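Local structure of Gp26 (Listeria phage P40, 4JZ5) at residues 33-37 / 38-42; 56-59 / 60-64; 149-152 / 153-157. The protein probably cleaves glycosidic bonds of the Listeria peptidoglycan, acting as a phage endolysin with a family 25 glycosyl hydrolase catalytic domain. All coordinates share one frame; numbering follows the deposited sequence.

Contact 1 of 3, residues 33-37 / 38-42; sequences PTVNY and SGLKE
Asn36 turns its amide toward Ser38 and Gly39, with OD1 the closer of its two polar atoms. With CG opposite the backbone N (chi1 177°), the side chain lies beside its own carbonyl, and OD1 comes within 2.9 Å of Ser38 OG. Gly39 N gives weak bonds to two acceptors of Asn36, the carbonyl O at 2.9 Å and OD1 at 3.3 Å. On the serine side, a chi1 of 67° swings OG between the backbone N and the carbonyl carbon, back toward Asn36. A water accepts from Ser38 N at 2.9 Å and donates weakly to OD1 of Asn36, and a second water bridges Asn36 OD1 and Ser38 OG, adding solvent links to this polar edge.

Past Asn36 the chain winds in consecutive i-to-i+3 turns, evidenced by Leu40 N bonding to Tyr37 O at 3.0 Å and by Lys41 N reaching Ser38 O. This short winding belongs to the connection between parallel strands 25-28 and 46-53 of the beta/alpha barrel characteristic of family 25.

Away from the polar edge, Val35 and Leu40 cross at about a right angle, CG1 of the valine meeting CD1 of the leucine at 3.8 Å. Met74 and Ala202 border the same leucine. The Tyr37 side chain departs from the turn: Val35 O sits 3.2 Å above the plane of its ring, displaced toward the rim, while Leu69 of helix 62-72 touches the side chain and Gln64 bonds to OH.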
loop_
_atom_site.group_PDB
_atom_site.type_symbol
_atom_site.label_atom_id
_atom_site.label_comp_id
_atom_site.label_asym_id
_atom_site.label_seq_id
_atom_site.Cartn_x
_atom_site.Cartn_y
_atom_site.Cartn_z
ATOM N N PRO A 33 2.914 -5.511 -15.080
ATOM C CA PRO A 33 4.262 -5.290 -15.611
ATOM C C PRO A 33 4.367 -4.149 -16.603
ATOM O O PRO A 33 5.459 -3.594 -16.737
ATOM C CB PRO A 33 4.590 -6.626 -16.286
ATOM C CG PRO A 33 3.236 -7.215 -16.617
ATOM C CD PRO A 33 2.376 -6.830 -15.456
ATOM N N THR A 34 3.285 -3.818 -17.300
ATOM C CA THR A 34 3.261 -2.670 -18.197
ATOM C C THR A 34 2.149 -1.732 -17.777
ATOM O O THR A 34 0.992 -2.129 -17.637
ATOM C CB THR A 34 3.039 -3.118 -19.646
ATOM O OG1 THR A 34 4.168 -3.882 -20.065
ATOM C CG2 THR A 34 2.878 -1.928 -20.561
ATOM N N VAL A 35 2.532 -0.484 -17.539
ATOM C CA VAL A 35 1.593 0.550 -17.135
ATOM C C VAL A 35 1.875 1.779 -17.974
ATOM O O VAL A 35 3.026 2.221 -18.049
ATOM C CB VAL A 35 1.791 0.919 -15.643
ATOM C CG1 VAL A 35 0.908 2.104 -15.236
ATOM C CG2 VAL A 35 1.529 -0.271 -14.749
ATOM N N ASN A 36 0.856 2.355 -18.600
ATOM C CA ASN A 36 1.009 3.645 -19.247
ATOM C C ASN A 36 0.872 4.724 -18.180
ATOM O O ASN A 36 -0.235 5.185 -17.870
ATOM C CB ASN A 36 -0.029 3.825 -20.353
ATOM C CG ASN A 36 0.057 5.185 -21.014
ATOM O OD1 ASN A 36 0.901 6.014 -20.662
ATOM N ND2 ASN A 36 -0.838 5.434 -21.953
ATOM N N TYR A 37 1.996 5.115 -17.581
ATOM C CA TYR A 37 1.966 5.999 -16.424
ATOM C C TYR A 37 1.269 7.316 -16.732
ATOM O O TYR A 37 0.459 7.799 -15.932
ATOM C CB TYR A 37 3.389 6.238 -15.872
ATOM C CG TYR A 37 4.053 4.939 -15.483
ATOM C CD1 TYR A 37 3.746 4.294 -14.291
ATOM C CD2 TYR A 37 4.938 4.327 -16.339
ATOM C CE1 TYR A 37 4.323 3.073 -13.963
ATOM C CE2 TYR A 37 5.529 3.108 -16.031
ATOM C CZ TYR A 37 5.209 2.479 -14.843
ATOM O OH TYR A 37 5.789 1.260 -14.579
ATOM N N SER A 38 1.552 7.895 -17.890
ATOM C CA SER A 38 0.905 9.147 -18.257
ATOM C C SER A 38 -0.610 8.984 -18.367
ATOM O O SER A 38 -1.366 9.940 -18.137
ATOM C CB SER A 38 1.503 9.710 -19.555
ATOM O OG SER A 38 1.218 8.897 -20.676
ATOM N N GLY A 39 -1.049 7.786 -18.753
ATOM C CA GLY A 39 -2.467 7.479 -18.858
ATOM C C GLY A 39 -3.198 7.404 -17.526
ATOM O O GLY A 39 -4.428 7.325 -17.510
ATOM N N LEU A 40 -2.463 7.434 -16.421
ATOM C CA LEU A 40 -3.074 7.462 -15.097
ATOM C C LEU A 40 -3.401 8.879 -14.628
ATOM O O LEU A 40 -4.173 9.067 -13.687
ATOM C CB LEU A 40 -2.124 6.856 -14.086
ATOM C CG LEU A 40 -1.638 5.436 -14.352
ATOM C CD1 LEU A 40 -0.693 4.991 -13.255
ATOM C CD2 LEU A 40 -2.802 4.458 -14.462
ATOM N N LYS A 41 -2.818 9.881 -15.275
ATOM C CA LYS A 41 -2.848 11.235 -14.742
ATOM C C LYS A 41 -4.236 11.841 -14.702
ATOM O O LYS A 41 -4.553 12.603 -13.783
ATOM C CB LYS A 41 -1.891 12.113 -15.532
ATOM C CG LYS A 41 -0.451 11.778 -15.244
ATOM C CD LYS A 41 0.043 12.416 -13.951
ATOM C CE LYS A 41 0.253 13.930 -14.087
ATOM N NZ LYS A 41 0.839 14.533 -12.863
ATOM N N GLU A 42 -5.083 11.504 -15.668
ATOM C CA GLU A 42 -6.402 12.112 -15.731
ATOM C C GLU A 42 -7.266 11.781 -14.518
ATOM O O GLU A 42 -7.902 12.673 -13.949
ATOM C CB GLU A 42 -7.118 11.683 -17.010
ATOM C CG GLU A 42 -8.461 12.357 -17.199
ATOM C CD GLU A 42 -9.077 12.072 -18.551
ATOM O OE1 GLU A 42 -10.121 12.684 -18.859
ATOM O OE2 GLU A 42 -8.525 11.238 -19.301
HETATM O O HOH W 1 3.867 7.146 -19.436
HETATM O O HOH W 2 2.488 7.243 -22.226
#

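Contact 2 of 3, residues 56-59 / 60-64; sequences QKYD and ERLEQ
The salt bridge joins Lys57 and Glu60, three residues apart: NZ donates to OE2 at 2.8 Å. It meets that oxygen on the syn side, 23° out of the carboxylate plane. Lys57 reaches there as an extended chain beyond CG, whereas Glu60 folds back at chi2 (90°), bringing its carboxylate back to the ammonium group.

Two backbone amides bond to Asp59. Arg61 N binds Asp59 OD1 at 2.8 Å, approaching from above the carboxylate plane, and Leu62 N binds the main-chain O of Asp59 at 3.0 Å with a nearly straight N-H...O angle of 166°. The other carboxylate oxygen, OD2, is held by Arg50 and by the backbone N of Lys30, so both oxygens of this buried group have partners. Arg61 turns its guanidinium away; NH1 meets Gln64 OE1 at 2.8 Å within the guanidinium plane, on a lone pair of the amide oxygen.

Apolar contact is slight, Tyr58 CD1 lying 4.4 Å from Leu62 CD2, and both side chains continue onto helix 87-106. The OD1-to-amide bond forms an Asx turn, overlaid on a type I beta turn from Asp59 to Leu62, and Arg61 is the N-cap of helix 62-72: a strand-to-helix junction in the beta/alpha barrel.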
loop_
_atom_site.group_PDB
_atom_site.type_symbol
_atom_site.label_atom_id
_atom_site.label_comp_id
_atom_site.label_asym_id
_atom_site.label_seq_id
_atom_site.Cartn_x
_atom_site.Cartn_y
_atom_site.Cartn_z
ATOM N N GLN A 56 12.473 -11.916 1.091
ATOM C CA GLN A 56 12.730 -12.805 -0.032
ATOM C C GLN A 56 13.196 -12.028 -1.256
ATOM O O GLN A 56 14.150 -12.431 -1.917
ATOM C CB GLN A 56 11.468 -13.593 -0.365
ATOM C CG GLN A 56 11.633 -14.586 -1.494
ATOM C CD GLN A 56 10.392 -15.408 -1.734
ATOM O OE1 GLN A 56 9.306 -15.102 -1.240
ATOM N NE2 GLN A 56 10.550 -16.478 -2.501
ATOM N N LYS A 57 12.532 -10.921 -1.568
ATOM C CA LYS A 57 12.867 -10.154 -2.760
ATOM C C LYS A 57 12.229 -8.780 -2.710
ATOM O O LYS A 57 11.214 -8.565 -2.035
ATOM C CB LYS A 57 12.374 -10.879 -4.016
ATOM C CG LYS A 57 10.864 -10.945 -4.109
ATOM C CD LYS A 57 10.399 -11.610 -5.404
ATOM C CE LYS A 57 8.892 -11.476 -5.577
ATOM N NZ LYS A 57 8.378 -12.328 -6.683
ATOM N N TYR A 58 12.839 -7.843 -3.421
ATOM C CA TYR A 58 12.143 -6.628 -3.801
ATOM C C TYR A 58 11.201 -6.956 -4.943
ATOM O O TYR A 58 11.454 -7.869 -5.730
ATOM C CB TYR A 58 13.135 -5.537 -4.206
ATOM C CG TYR A 58 14.018 -5.155 -3.042
ATOM C CD1 TYR A 58 13.571 -4.269 -2.070
ATOM C CD2 TYR A 58 15.271 -5.728 -2.876
ATOM C CE1 TYR A 58 14.368 -3.937 -0.982
ATOM C CE2 TYR A 58 16.080 -5.397 -1.794
ATOM C CZ TYR A 58 15.620 -4.508 -0.849
ATOM O OH TYR A 58 16.435 -4.187 0.223
ATOM N N ASP A 59 10.100 -6.231 -5.042
ATOM C CA ASP A 59 9.202 -6.424 -6.172
ATOM C C ASP A 59 9.946 -6.127 -7.469
ATOM O O ASP A 59 10.666 -5.124 -7.565
ATOM C CB ASP A 59 7.980 -5.534 -6.015
ATOM C CG ASP A 59 6.994 -5.699 -7.147
ATOM O OD1 ASP A 59 7.217 -5.072 -8.207
ATOM O OD2 ASP A 59 6.008 -6.457 -6.986
ATOM N N GLU A 60 9.771 -6.995 -8.456
ATOM C CA GLU A 60 10.522 -6.916 -9.694
ATOM C C GLU A 60 10.251 -5.655 -10.497
ATOM O O GLU A 60 11.041 -5.324 -11.380
ATOM C CB GLU A 60 10.205 -8.138 -10.559
ATOM C CG GLU A 60 10.624 -9.483 -9.945
ATOM C CD GLU A 60 9.545 -10.165 -9.081
ATOM O OE1 GLU A 60 8.750 -9.495 -8.384
ATOM O OE2 GLU A 60 9.510 -11.421 -9.088
ATOM N N ARG A 61 9.140 -4.977 -10.235
ATOM C CA ARG A 61 8.807 -3.755 -10.952
ATOM C C ARG A 61 8.933 -2.512 -10.076
ATOM O O ARG A 61 8.510 -1.440 -10.495
ATOM C CB ARG A 61 7.391 -3.829 -11.550
ATOM C CG ARG A 61 7.175 -4.961 -12.562
ATOM C CD ARG A 61 7.877 -4.774 -13.891
ATOM N NE ARG A 61 7.811 -6.026 -14.648
ATOM C CZ ARG A 61 8.139 -6.167 -15.924
ATOM N NH1 ARG A 61 8.546 -5.131 -16.633
ATOM N NH2 ARG A 61 8.043 -7.359 -16.497
ATOM N N LEU A 62 9.488 -2.647 -8.874
ATOM C CA LEU A 62 9.607 -1.503 -7.973
ATOM C C LEU A 62 10.267 -0.296 -8.645
ATOM O O LEU A 62 9.721 0.813 -8.634
ATOM C CB LEU A 62 10.414 -1.894 -6.738
ATOM C CG LEU A 62 10.875 -0.744 -5.839
ATOM C CD1 LEU A 62 9.698 -0.018 -5.240
ATOM C CD2 LEU A 62 11.763 -1.284 -4.731
ATOM N N GLU A 63 11.433 -0.498 -9.236
ATOM C CA GLU A 63 12.136 0.631 -9.803
ATOM C C GLU A 63 11.452 1.143 -11.055
ATOM O O GLU A 63 11.378 2.350 -11.266
ATOM C CB GLU A 63 13.593 0.275 -10.038
ATOM C CG GLU A 63 14.303 0.004 -8.710
ATOM C CD GLU A 63 15.737 -0.416 -8.861
ATOM O OE1 GLU A 63 16.353 -0.050 -9.873
ATOM O OE2 GLU A 63 16.245 -1.120 -7.961
ATOM N N GLN A 64 10.942 0.238 -11.888
ATOM C CA GLN A 64 10.218 0.663 -13.077
ATOM C C GLN A 64 9.037 1.546 -12.715
ATOM O O GLN A 64 8.831 2.608 -13.306
ATOM C CB GLN A 64 9.734 -0.544 -13.872
ATOM C CG GLN A 64 8.950 -0.180 -15.100
ATOM C CD GLN A 64 8.236 -1.366 -15.683
ATOM O OE1 GLN A 64 8.866 -2.382 -15.988
ATOM N NE2 GLN A 64 6.918 -1.267 -15.827
#

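Contact 3 of 3, residues 149-152 / 153-157; sequences LYAG and DSFWK
Strand 149-152 runs straight into helix 153-157, their axes 5.1 Å apart at closest approach and inclined at 112°, and the first helical bond spans the junction from Trp156 N to Gly152 O at 2.8 Å. Gly152 is the N-cap.

Trp156 folds back over the strand it follows. Its CG stands opposite the backbone N (chi1 -173°), which carries the indole along the strand toward Leu149. There CD2 of Leu149 lies over one face of the ring, 4.0 Å from CH2. The indole edge instead meets backbone: Leu149 O lies in the ring plane, 3.4 Å from CZ3, and Ala151 N approaches CE3 in the same plane. Asp162 bonds to NE1, fixing the opposite end of the indole, while Val171 and Ile187 also touch this side chain.

Between the two aromatic residues of the helix sits the methyl of Ala151, with CB 4.0 Å from Trp156 CE3 and 3.9 Å from Phe155 CD1. The Phe155 ring itself leads outward and stacks with His159. The arrangement is that of a beta-alpha-beta unit, strand 147-152, helix 153-158 and parallel strand 169-172, in the family 25 barrel.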
loop_
_atom_site.group_PDB
_atom_site.type_symbol
_atom_site.label_atom_id
_atom_site.label_comp_id
_atom_site.label_asym_id
_atom_site.label_seq_id
_atom_site.Cartn_x
_atom_site.Cartn_y
_atom_site.Cartn_z
ATOM N N LEU A 149 -1.344 0.852 7.598
ATOM C CA LEU A 149 -1.559 -0.574 7.764
ATOM C C LEU A 149 -2.686 -0.998 6.839
ATOM O O LEU A 149 -3.724 -0.351 6.791
ATOM C CB LEU A 149 -1.926 -0.877 9.210
ATOM C CG LEU A 149 -2.204 -2.334 9.559
ATOM C CD1 LEU A 149 -0.999 -3.224 9.339
ATOM C CD2 LEU A 149 -2.674 -2.418 11.006
ATOM N N TYR A 150 -2.454 -2.104 6.123
ATOM C CA TYR A 150 -3.423 -2.682 5.197
ATOM C C TYR A 150 -3.738 -4.118 5.574
ATOM O O TYR A 150 -2.840 -4.913 5.828
ATOM C CB TYR A 150 -2.873 -2.665 3.763
ATOM C CG TYR A 150 -3.625 -3.539 2.781
ATOM C CD1 TYR A 150 -3.333 -4.901 2.660
ATOM C CD2 TYR A 150 -4.617 -3.003 1.968
ATOM C CE1 TYR A 150 -4.004 -5.698 1.771
ATOM C CE2 TYR A 150 -5.303 -3.800 1.075
ATOM C CZ TYR A 150 -4.987 -5.149 0.972
ATOM O OH TYR A 150 -5.633 -5.983 0.093
ATOM N N ALA A 151 -5.031 -4.447 5.516
ATOM C CA ALA A 151 -5.497 -5.829 5.521
ATOM C C ALA A 151 -6.947 -5.836 5.048
ATOM O O ALA A 151 -7.611 -4.789 4.962
ATOM C CB ALA A 151 -5.384 -6.450 6.904
ATOM N N GLY A 152 -7.455 -7.013 4.702
ATOM C CA GLY A 152 -8.875 -7.168 4.479
ATOM C C GLY A 152 -9.668 -6.991 5.767
ATOM O O GLY A 152 -9.167 -7.237 6.867
ATOM N N ASP A 153 -10.906 -6.553 5.584
ATOM C CA ASP A 153 -11.895 -6.340 6.631
ATOM C C ASP A 153 -11.882 -7.437 7.709
ATOM O O ASP A 153 -11.614 -7.172 8.877
ATOM C CB ASP A 153 -13.261 -6.257 5.939
ATOM C CG ASP A 153 -14.381 -5.807 6.856
ATOM O OD1 ASP A 153 -14.164 -5.576 8.063
ATOM O OD2 ASP A 153 -15.514 -5.689 6.346
ATOM N N SER A 154 -12.170 -8.665 7.300
ATOM C CA SER A 154 -12.287 -9.800 8.206
ATOM C C SER A 154 -10.972 -10.103 8.926
ATOM O O SER A 154 -10.962 -10.319 10.136
ATOM C CB SER A 154 -12.748 -11.034 7.446
ATOM O OG SER A 154 -12.827 -12.150 8.313
ATOM N N PHE A 155 -9.875 -10.149 8.181
ATOM C CA PHE A 155 -8.576 -10.409 8.783
ATOM C C PHE A 155 -8.265 -9.345 9.836
ATOM O O PHE A 155 -7.776 -9.651 10.933
ATOM C CB PHE A 155 -7.490 -10.415 7.713
ATOM C CG PHE A 155 -6.142 -10.790 8.237
ATOM C CD1 PHE A 155 -5.352 -9.854 8.874
ATOM C CD2 PHE A 155 -5.680 -12.088 8.123
ATOM C CE1 PHE A 155 -4.117 -10.208 9.375
ATOM C CE2 PHE A 155 -4.432 -12.449 8.626
ATOM C CZ PHE A 155 -3.653 -11.498 9.248
ATOM N N TRP A 156 -8.540 -8.091 9.505
ATOM C CA TRP A 156 -8.267 -6.971 10.400
ATOM C C TRP A 156 -8.993 -7.170 11.727
ATOM O O TRP A 156 -8.401 -7.052 12.803
ATOM C CB TRP A 156 -8.723 -5.681 9.713
ATOM C CG TRP A 156 -8.391 -4.392 10.405
ATOM C CD1 TRP A 156 -8.859 -3.964 11.612
ATOM C CD2 TRP A 156 -7.557 -3.348 9.905
ATOM N NE1 TRP A 156 -8.340 -2.725 11.910
ATOM C CE2 TRP A 156 -7.546 -2.321 10.868
ATOM C CE3 TRP A 156 -6.812 -3.181 8.734
ATOM C CZ2 TRP A 156 -6.802 -1.151 10.701
ATOM C CZ3 TRP A 156 -6.087 -2.012 8.572
ATOM C CH2 TRP A 156 -6.086 -1.017 9.548
ATOM N N LYS A 157 -10.276 -7.486 11.656
ATOM C CA LYS A 157 -11.067 -7.685 12.858
ATOM C C LYS A 157 -10.555 -8.859 13.680
ATOM O O LYS A 157 -10.426 -8.766 14.906
ATOM C CB LYS A 157 -12.529 -7.929 12.486
ATOM C CG LYS A 157 -13.240 -6.693 11.953
ATOM C CD LYS A 157 -14.729 -6.905 11.766
ATOM C CE LYS A 157 -15.033 -7.909 10.675
ATOM N NZ LYS A 157 -16.494 -7.960 10.371
#

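Contacts 1 and 2 touch directly although their centres are 18 Å apart. Gln64 NE2 makes probable hydrogen bonds to Pro33 O at 2.9 Å and to Tyr37 OH at 3.0 Å, tying helix 62-72 to the 33-42 connection. Contact 3 lies across the chain's centre from both: its nearest atoms are about 17 Å from contact 1 and about 13 Å from contact 2. Contacts 2 and 3 nevertheless reach the same curled sheet. In family 25 enzymes the active site lies at the C-terminal ends of the barrel strands; contact 3 spans the C-terminal end of strand 147-152, consistent with a place near that face, and contact 1 lies in the connection that follows strand 25-28.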